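PDB 5I0P: beta-lactamase domain protein from Burkholderia ambifaria, which binds two zinc ions in a metallo-beta-lactamase fold and is probably a metal-dependent hydrolase whose substrate is not established. Local coordinates for residues 33-38 and 201-206; 81-86 and 118-123; 251-256 and 338-343. One frame throughout, in Å; residues are numbered along the deposited sequence.

Three contacts illustrate how a metallo-beta-lactamase fold is tied together at different levels. Contact 1 joins the two beta-sheets of the sandwich, and contact 2 fixes the 118-123 loop against helix 76-88, which packs on the sheet holding strands 37-43 and 50-60; their centres are about 22 Å apart, and their nearest atoms about 7 Å. Along the chain, contact 2 falls within the span bracketed by contact 1. Contact 3 follows both and lies across the chain's centre, about 35 Å from contact 1 and about 40 Å from contact 2 between centres. It alone approaches the metal site: the side chain of P253 is about 12 Å from a zinc ion.

Contact 1. Residues 33-38 and 201-206; sequences VAPGVR and GARTWR
The carbonyl of P35 meets the guanidinium of R203 where the two sheets of the metallo-beta-lactamase sandwich come together at one margin. P35 sits in a type II turn spanning A34 to V37, next to a classic beta bulge in which V33 and A34 both face V37; R203 begins strand 203-210 of the other sheet.

The polar part is a two-pronged grip on one oxygen. NH2 of R203 reaches P35 O at 2.7 Å, on a carbonyl lone pair, and NH1 of R203 donates to the same P35 O at 2.9 Å, almost in line with the C=O bond but more bent at the hydrogen (136° against 151°). The oxygen lies practically in the guanidinium plane, gripped end-on by both terminal nitrogens. NE of R203 is engaged by D225 in a salt bridge, which helps fix the rotation of the group.

The apolar part centres on V37. Its CG1 stands anti to the backbone N (chi1 -172°) and its CG2 anti to the carbonyl carbon, which sets V37 CG2 over one guanidinium face, 3.4 Å from R203 NH1. V37 CG2 also lies loosely at the edge of the W205 indole, 4.4 Å from W205 CZ2.

Contact 2. Residues 81-86 and 118-123; sequences HWEQIF and GDQGRW
R122 NH2 donates to E83 OE2 at 2.9 Å, a salt bridge on the syn side of the carboxylate, and the same nitrogen is also paired with D87, further along helix 76-88. The other oxygen, E83 OE1, takes the backbone N-H of D119 from above the carboxylate plane, with 3.0 Å between D119 N and E83 OE1. A bend in the glutamate chain (chi2 -62°) turns its end toward the loop. That loop links helix 111-115 to strand 126-130 of the metallo-beta-lactamase fold and lies against helix 76-88 at the surface, away from the metal site.

One helical turn on from E83, F86 supplies the apolar half. F86 CB sits over the centre of the guanidinium, 3.5 Å from R122 CZ. The F86 ring receives the edge of W123 in a T-shaped stack, the planes 84° apart. The CZ2-CH2 edge does the touching, with W123 CH2 3.6 Å from F86 CD1. The indole NE1 is bonded to the backbone oxygen of L114, which helps hold the edge in place.

G118 passes close to E83 and F86. D119 OD1 is hydrogen-bonded to NE1 of W113, while D119 OD2 lies 4.2 Å from E83 OE1, a like-charge approach that R122 probably offsets. The chemistry is consistent with a loop held by charge pairing and aromatic packing together.

Contact 3. Residues 251-256 and 338-343; sequences ANPLAL and ALAHLN
The side-chain amide of N343 donates to the carbonyl of A251, joining the residues just before helix 253-260 in the metallo-beta-lactamase domain to helix 333-347 of the C-terminal helical region. N343 ND2 lies 2.8 Å from A251 O, and the bond is fairly straight at 159° and falls on a lone pair in the carbonyl plane. Two packing contacts flank this bond. L254 sends its CD2 methyl over one face of the H341 imidazole in a CH-pi contact, 3.7 Å from the ring centroid and displaced toward the CD2-NE2 side. Its CG stands anti to the backbone N (chi1 -174°), which directs the branch across to that ring. P253 CG packs against the CB of A340 at 4.0 Å.

A water bridges the two segments directly. It donates to N252 OD1 and, at 2.8 Å, to A340 O, and accepts from L254 N, thereby linking the first turn of one helix to a main-chain carbonyl of the other. N252 is the N-cap, and its OD1 also receives a weak capping bond from A255 N.

Further out, L254 also packs on H295 of the long helix 284-308. P253 also touches V242 and V244, and its side chain is about 7 Å from that of the zinc ligand H213. ND1 of H341 is bonded to E337 O one turn back, which helps set the ring's rotation beneath L254, while N343 ND2, the donor to A251 O, has a second acceptor in P249 O.

Contact 1. Residues 33-38 and 201-206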
loop_
_atom_site.group_PDB
_atom_site.type_symbol
_atom_site.label_atom_id
_atom_site.label_comp_id
_atom_site.label_asym_id
_atom_site.label_seq_id
_atom_site.Cartn_x
_atom_site.Cartn_y
_atom_site.Cartn_z
ATOM N N VAL A 33 -13.206 -7.059 -13.756
ATOM C CA VAL A 33 -12.237 -8.132 -13.584
ATOM C C VAL A 33 -12.886 -9.379 -13.003
ATOM O O VAL A 33 -12.298 -10.471 -13.044
ATOM C CB VAL A 33 -11.070 -7.604 -12.735
ATOM C CG1 VAL A 33 -10.327 -6.549 -13.518
ATOM C CG2 VAL A 33 -11.597 -7.053 -11.409
ATOM N N ALA A 34 -14.094 -9.254 -12.487
ATOM C CA ALA A 34 -14.834 -10.340 -11.871
ATOM C C ALA A 34 -16.260 -9.843 -11.676
ATOM O O ALA A 34 -16.481 -8.624 -11.641
ATOM C CB ALA A 34 -14.186 -10.768 -10.532
ATOM N N PRO A 35 -17.240 -10.747 -11.600
ATOM C CA PRO A 35 -18.644 -10.311 -11.515
ATOM C C PRO A 35 -18.844 -9.366 -10.338
ATOM O O PRO A 35 -18.493 -9.677 -9.197
ATOM C CB PRO A 35 -19.407 -11.628 -11.345
ATOM C CG PRO A 35 -18.495 -12.671 -11.954
ATOM C CD PRO A 35 -17.114 -12.215 -11.621
ATOM N N GLY A 36 -19.337 -8.170 -10.636
ATOM C CA GLY A 36 -19.482 -7.154 -9.618
ATOM C C GLY A 36 -18.203 -6.463 -9.173
ATOM O O GLY A 36 -18.247 -5.670 -8.221
ATOM N N VAL A 37 -17.066 -6.708 -9.822
ATOM C CA VAL A 37 -15.796 -6.083 -9.426
ATOM C C VAL A 37 -15.234 -5.343 -10.624
ATOM O O VAL A 37 -14.903 -5.957 -11.651
ATOM C CB VAL A 37 -14.789 -7.093 -8.878
ATOM C CG1 VAL A 37 -13.581 -6.364 -8.316
ATOM C CG2 VAL A 37 -15.436 -7.894 -7.801
ATOM N N ARG A 38 -15.169 -4.021 -10.514
ATOM C CA ARG A 38 -14.699 -3.172 -11.603
ATOM C C ARG A 38 -13.363 -2.518 -11.265
ATOM O O ARG A 38 -13.118 -2.102 -10.122
ATOM C CB ARG A 38 -15.735 -2.119 -11.932
ATOM C CG ARG A 38 -17.011 -2.702 -12.523
ATOM C CD ARG A 38 -17.847 -1.570 -13.103
ATOM N NE ARG A 38 -19.162 -1.966 -13.593
ATOM C CZ ARG A 38 -20.097 -1.079 -13.930
ATOM N NH1 ARG A 38 -19.826 0.220 -13.821
ATOM N NH2 ARG A 38 -21.292 -1.466 -14.362
ATOM N N GLY A 201 -21.779 -6.876 -1.775
ATOM C CA GLY A 201 -22.478 -7.585 -2.820
ATOM C C GLY A 201 -22.571 -9.031 -2.400
ATOM O O GLY A 201 -22.895 -9.341 -1.245
ATOM N N ALA A 202 -22.212 -9.931 -3.320
ATOM C CA ALA A 202 -22.340 -11.371 -3.101
ATOM C C ALA A 202 -21.154 -11.978 -2.370
ATOM O O ALA A 202 -21.105 -13.199 -2.197
ATOM C CB ALA A 202 -22.525 -12.099 -4.443
ATOM N N ARG A 203 -20.206 -11.169 -1.922
ATOM C CA ARG A 203 -18.991 -11.721 -1.372
ATOM C C ARG A 203 -18.849 -11.359 0.098
ATOM O O ARG A 203 -19.415 -10.379 0.595
ATOM C CB ARG A 203 -17.778 -11.236 -2.147
ATOM C CG ARG A 203 -17.702 -11.765 -3.556
ATOM C CD ARG A 203 -16.444 -11.214 -4.307
ATOM N NE ARG A 203 -16.425 -11.673 -5.682
ATOM C CZ ARG A 203 -17.054 -11.032 -6.660
ATOM N NH1 ARG A 203 -17.723 -9.917 -6.386
ATOM N NH2 ARG A 203 -16.998 -11.487 -7.906
ATOM N N THR A 204 -18.106 -12.196 0.791
ATOM C CA THR A 204 -17.573 -11.876 2.100
ATOM C C THR A 204 -16.085 -11.639 1.914
ATOM O O THR A 204 -15.337 -12.576 1.622
ATOM C CB THR A 204 -17.844 -13.005 3.082
ATOM O OG1 THR A 204 -19.249 -13.124 3.223
ATOM C CG2 THR A 204 -17.230 -12.695 4.450
ATOM N N TRP A 205 -15.669 -10.385 2.024
ATOM C CA TRP A 205 -14.256 -10.022 1.982
ATOM C C TRP A 205 -13.716 -10.030 3.407
ATOM O O TRP A 205 -14.281 -9.372 4.297
ATOM C CB TRP A 205 -14.070 -8.650 1.365
ATOM C CG TRP A 205 -14.526 -8.531 -0.013
ATOM C CD1 TRP A 205 -15.784 -8.187 -0.438
ATOM C CD2 TRP A 205 -13.735 -8.714 -1.200
ATOM N NE1 TRP A 205 -15.820 -8.146 -1.812
ATOM C CE2 TRP A 205 -14.576 -8.458 -2.306
ATOM C CE3 TRP A 205 -12.389 -9.055 -1.435
ATOM C CZ2 TRP A 205 -14.125 -8.550 -3.627
ATOM C CZ3 TRP A 205 -11.936 -9.136 -2.755
ATOM C CH2 TRP A 205 -12.810 -8.895 -3.831
ATOM N N ARG A 206 -12.660 -10.805 3.631
ATOM C CA ARG A 206 -12.030 -10.921 4.939
ATOM C C ARG A 206 -10.892 -9.905 5.057
ATOM O O ARG A 206 -10.044 -9.818 4.171
ATOM C CB ARG A 206 -11.532 -12.359 5.119
ATOM C CG ARG A 206 -10.900 -12.668 6.470
ATOM C CD ARG A 206 -11.424 -13.985 7.028
ATOM N NE ARG A 206 -12.888 -14.040 7.046
ATOM C CZ ARG A 206 -13.633 -13.766 8.113
ATOM N NH1 ARG A 206 -13.058 -13.419 9.255
ATOM N NH2 ARG A 206 -14.952 -13.853 8.046
#

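Contact 2. Residues 81-86 and 118-123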
loop_
_atom_site.group_PDB
_atom_site.type_symbol
_atom_site.label_atom_id
_atom_site.label_comp_id
_atom_site.label_asym_id
_atom_site.label_seq_id
_atom_site.Cartn_x
_atom_site.Cartn_y
_atom_site.Cartn_z
ATOM N N HIS A 81 -11.522 12.415 -13.664
ATOM C CA HIS A 81 -11.847 11.047 -14.060
ATOM C C HIS A 81 -12.898 10.425 -13.132
ATOM O O HIS A 81 -13.775 9.676 -13.588
ATOM C CB HIS A 81 -10.575 10.200 -14.106
ATOM C CG HIS A 81 -9.597 10.613 -15.170
ATOM N ND1 HIS A 81 -9.979 11.248 -16.335
ATOM C CD2 HIS A 81 -8.250 10.465 -15.251
ATOM C CE1 HIS A 81 -8.911 11.478 -17.080
ATOM N NE2 HIS A 81 -7.851 11.006 -16.452
ATOM N N TRP A 82 -12.845 10.729 -11.836
ATOM C CA TRP A 82 -13.903 10.268 -10.941
ATOM C C TRP A 82 -15.251 10.838 -11.368
ATOM O O TRP A 82 -16.252 10.108 -11.442
ATOM C CB TRP A 82 -13.602 10.672 -9.499
ATOM C CG TRP A 82 -12.901 9.651 -8.675
ATOM C CD1 TRP A 82 -11.746 9.831 -7.971
ATOM C CD2 TRP A 82 -13.309 8.293 -8.445
ATOM N NE1 TRP A 82 -11.407 8.669 -7.317
ATOM C CE2 TRP A 82 -12.342 7.706 -7.595
ATOM C CE3 TRP A 82 -14.386 7.508 -8.892
ATOM C CZ2 TRP A 82 -12.437 6.380 -7.145
ATOM C CZ3 TRP A 82 -14.475 6.184 -8.457
ATOM C CH2 TRP A 82 -13.499 5.636 -7.592
ATOM N N GLU A 83 -15.291 12.147 -11.667
ATOM C CA GLU A 83 -16.547 12.751 -12.112
ATOM C C GLU A 83 -17.077 12.075 -13.358
ATOM O O GLU A 83 -18.289 11.883 -13.487
ATOM C CB GLU A 83 -16.387 14.249 -12.351
ATOM C CG GLU A 83 -16.414 15.055 -11.051
ATOM C CD GLU A 83 -17.738 14.924 -10.315
ATOM O OE1 GLU A 83 -17.717 14.849 -9.088
ATOM O OE2 GLU A 83 -18.801 14.868 -10.968
ATOM N N GLN A 84 -16.186 11.673 -14.265
ATOM C CA GLN A 84 -16.607 10.942 -15.450
ATOM C C GLN A 84 -17.130 9.556 -15.094
ATOM O O GLN A 84 -18.107 9.083 -15.690
ATOM C CB GLN A 84 -15.451 10.835 -16.439
ATOM C CG GLN A 84 -15.208 12.094 -17.253
ATOM C CD GLN A 84 -13.856 12.094 -17.962
ATOM O OE1 GLN A 84 -13.053 11.151 -17.840
ATOM N NE2 GLN A 84 -13.592 13.173 -18.698
ATOM N N ILE A 85 -16.506 8.889 -14.123
ATOM C CA ILE A 85 -17.006 7.577 -13.725
ATOM C C ILE A 85 -18.353 7.704 -13.026
ATOM O O ILE A 85 -19.246 6.866 -13.214
ATOM C CB ILE A 85 -15.976 6.847 -12.853
ATOM C CG1 ILE A 85 -14.920 6.164 -13.744
ATOM C CG2 ILE A 85 -16.683 5.888 -11.857
ATOM C CD1 ILE A 85 -13.511 6.421 -13.334
ATOM N N PHE A 86 -18.528 8.756 -12.222
ATOM C CA PHE A 86 -19.830 9.004 -11.625
ATOM C C PHE A 86 -20.884 9.187 -12.698
ATOM O O PHE A 86 -22.016 8.701 -12.563
ATOM C CB PHE A 86 -19.790 10.256 -10.744
ATOM C CG PHE A 86 -18.788 10.209 -9.616
ATOM C CD1 PHE A 86 -18.365 8.996 -9.077
ATOM C CD2 PHE A 86 -18.310 11.391 -9.070
ATOM C CE1 PHE A 86 -17.456 8.965 -7.998
ATOM C CE2 PHE A 86 -17.420 11.382 -7.988
ATOM C CZ PHE A 86 -16.984 10.168 -7.453
ATOM N N GLY A 118 -18.052 14.140 -4.093
ATOM C CA GLY A 118 -17.388 14.707 -5.239
ATOM C C GLY A 118 -17.831 16.141 -5.488
ATOM O O GLY A 118 -18.466 16.789 -4.647
ATOM N N ASP A 119 -17.549 16.612 -6.715
ATOM C CA ASP A 119 -17.774 18.017 -7.048
ATOM C C ASP A 119 -19.242 18.397 -6.950
ATOM O O ASP A 119 -19.569 19.540 -6.605
ATOM C CB ASP A 119 -17.207 18.309 -8.424
ATOM C CG ASP A 119 -15.683 18.360 -8.400
ATOM O OD1 ASP A 119 -15.131 18.623 -7.292
ATOM O OD2 ASP A 119 -15.044 18.101 -9.460
ATOM N N GLN A 120 -20.147 17.459 -7.183
ATOM C CA GLN A 120 -21.554 17.818 -7.183
ATOM C C GLN A 120 -22.295 17.344 -5.939
ATOM O O GLN A 120 -23.529 17.407 -5.911
ATOM C CB GLN A 120 -22.200 17.310 -8.471
ATOM C CG GLN A 120 -21.599 18.010 -9.696
ATOM C CD GLN A 120 -22.218 17.551 -10.998
ATOM O OE1 GLN A 120 -22.794 16.463 -11.069
ATOM N NE2 GLN A 120 -22.115 18.384 -12.042
ATOM N N GLY A 121 -21.576 16.930 -4.888
ATOM C CA GLY A 121 -22.198 16.524 -3.640
ATOM C C GLY A 121 -23.292 15.488 -3.808
ATOM O O GLY A 121 -24.418 15.709 -3.377
ATOM N N ARG A 122 -22.992 14.382 -4.485
ATOM C CA ARG A 122 -24.008 13.393 -4.841
ATOM C C ARG A 122 -24.394 12.459 -3.697
ATOM O O ARG A 122 -25.453 11.829 -3.770
ATOM C CB ARG A 122 -23.516 12.533 -5.999
ATOM C CG ARG A 122 -23.105 13.276 -7.236
ATOM C CD ARG A 122 -22.322 12.332 -8.117
ATOM N NE ARG A 122 -21.710 13.064 -9.204
ATOM C CZ ARG A 122 -22.076 12.955 -10.475
ATOM N NH1 ARG A 122 -23.043 12.113 -10.825
ATOM N NH2 ARG A 122 -21.464 13.689 -11.390
ATOM N N TRP A 123 -23.565 12.327 -2.671
ATOM C CA TRP A 123 -23.860 11.444 -1.555
ATOM C C TRP A 123 -23.035 11.917 -0.361
ATOM O O TRP A 123 -22.249 12.866 -0.458
ATOM C CB TRP A 123 -23.576 9.982 -1.906
ATOM C CG TRP A 123 -22.232 9.835 -2.582
ATOM C CD1 TRP A 123 -20.999 9.963 -1.994
ATOM C CD2 TRP A 123 -21.989 9.534 -3.960
ATOM N NE1 TRP A 123 -20.012 9.779 -2.924
ATOM C CE2 TRP A 123 -20.588 9.514 -4.141
ATOM C CE3 TRP A 123 -22.818 9.296 -5.062
ATOM C CZ2 TRP A 123 -19.994 9.248 -5.385
ATOM C CZ3 TRP A 123 -22.241 9.054 -6.290
ATOM C CH2 TRP A 123 -20.835 9.029 -6.444
#

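Contact 3. Residues 251-256 and 338-343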
loop_
_atom_site.group_PDB
_atom_site.type_symbol
_atom_site.label_atom_id
_atom_site.label_comp_id
_atom_site.label_asym_id
_atom_site.label_seq_id
_atom_site.Cartn_x
_atom_site.Cartn_y
_atom_site.Cartn_z
ATOM N N ALA A 251 12.686 0.685 14.426
ATOM C CA ALA A 251 11.678 -0.213 13.858
ATOM C C ALA A 251 12.295 -1.345 13.018
ATOM O O ALA A 251 13.419 -1.263 12.518
ATOM C CB ALA A 251 10.678 0.558 12.988
ATOM N N ASN A 252 11.514 -2.408 12.843
ATOM C CA ASN A 252 11.897 -3.542 12.010
ATOM C C ASN A 252 10.857 -3.775 10.905
ATOM O O ASN A 252 10.211 -4.830 10.854
ATOM C CB ASN A 252 12.086 -4.796 12.859
ATOM C CG ASN A 252 12.960 -5.829 12.175
ATOM O OD1 ASN A 252 13.313 -5.680 10.992
ATOM N ND2 ASN A 252 13.313 -6.886 12.905
ATOM N N PRO A 253 10.665 -2.802 10.002
ATOM C CA PRO A 253 9.603 -2.965 9.007
ATOM C C PRO A 253 9.843 -4.097 8.025
ATOM O O PRO A 253 8.867 -4.708 7.566
ATOM C CB PRO A 253 9.550 -1.591 8.313
ATOM C CG PRO A 253 10.879 -0.981 8.557
ATOM C CD PRO A 253 11.338 -1.488 9.877
ATOM N N LEU A 254 11.094 -4.417 7.679
ATOM C CA LEU A 254 11.278 -5.481 6.695
ATOM C C LEU A 254 10.943 -6.840 7.296
ATOM O O LEU A 254 10.353 -7.694 6.631
ATOM C CB LEU A 254 12.699 -5.460 6.131
ATOM C CG LEU A 254 13.057 -6.421 4.976
ATOM C CD1 LEU A 254 12.105 -6.283 3.823
ATOM C CD2 LEU A 254 14.490 -6.200 4.503
ATOM N N ALA A 255 11.311 -7.076 8.547
ATOM C CA ALA A 255 10.881 -8.326 9.151
ATOM C C ALA A 255 9.352 -8.403 9.247
ATOM O O ALA A 255 8.762 -9.440 8.938
ATOM C CB ALA A 255 11.536 -8.492 10.509
ATOM N N LEU A 256 8.698 -7.317 9.671
ATOM C CA LEU A 256 7.239 -7.290 9.708
ATOM C C LEU A 256 6.659 -7.597 8.332
ATOM O O LEU A 256 5.689 -8.356 8.206
ATOM C CB LEU A 256 6.753 -5.915 10.202
ATOM C CG LEU A 256 7.069 -5.653 11.679
ATOM C CD1 LEU A 256 6.777 -4.209 12.146
ATOM C CD2 LEU A 256 6.281 -6.646 12.470
ATOM N N ALA A 338 17.558 1.582 3.274
ATOM C CA ALA A 338 18.800 1.006 3.785
ATOM C C ALA A 338 18.700 0.752 5.291
ATOM O O ALA A 338 19.098 -0.311 5.775
ATOM C CB ALA A 338 19.984 1.909 3.432
ATOM N N LEU A 339 18.120 1.696 6.041
ATOM C CA LEU A 339 17.909 1.492 7.474
ATOM C C LEU A 339 17.036 0.272 7.776
ATOM O O LEU A 339 17.258 -0.426 8.775
ATOM C CB LEU A 339 17.273 2.731 8.089
ATOM C CG LEU A 339 18.119 3.414 9.138
ATOM C CD1 LEU A 339 17.229 4.369 9.893
ATOM C CD2 LEU A 339 18.755 2.376 10.075
ATOM N N ALA A 340 16.037 -0.000 6.938
ATOM C CA ALA A 340 15.206 -1.180 7.142
ATOM C C ALA A 340 16.015 -2.474 7.024
ATOM O O ALA A 340 15.781 -3.427 7.769
ATOM C CB ALA A 340 14.038 -1.160 6.162
ATOM N N HIS A 341 16.948 -2.549 6.077
ATOM C CA HIS A 341 17.765 -3.759 5.958
ATOM C C HIS A 341 18.780 -3.849 7.088
ATOM O O HIS A 341 19.028 -4.935 7.632
ATOM C CB HIS A 341 18.466 -3.795 4.594
ATOM C CG HIS A 341 17.510 -3.919 3.457
ATOM N ND1 HIS A 341 16.741 -2.855 3.029
ATOM C CD2 HIS A 341 17.078 -5.000 2.765
ATOM C CE1 HIS A 341 15.915 -3.266 2.076
ATOM N NE2 HIS A 341 16.090 -4.566 1.904
ATOM N N LEU A 342 19.393 -2.722 7.443
ATOM C CA LEU A 342 20.322 -2.727 8.561
ATOM C C LEU A 342 19.626 -3.109 9.862
ATOM O O LEU A 342 20.173 -3.888 10.648
ATOM C CB LEU A 342 20.997 -1.373 8.691
ATOM C CG LEU A 342 22.030 -1.077 7.610
ATOM C CD1 LEU A 342 22.336 0.429 7.572
ATOM C CD2 LEU A 342 23.281 -1.876 7.881
ATOM N N ASN A 343 18.413 -2.571 10.110
ATOM C CA ASN A 343 17.716 -2.857 11.372
ATOM C C ASN A 343 17.291 -4.315 11.466
ATOM O O ASN A 343 17.261 -4.889 12.557
ATOM C CB ASN A 343 16.500 -1.956 11.544
ATOM C CG ASN A 343 16.857 -0.666 12.174
ATOM O OD1 ASN A 343 18.060 -0.360 12.295
ATOM N ND2 ASN A 343 15.849 0.123 12.565
HETATM O O HOH W 1 13.271 -3.792 9.055
#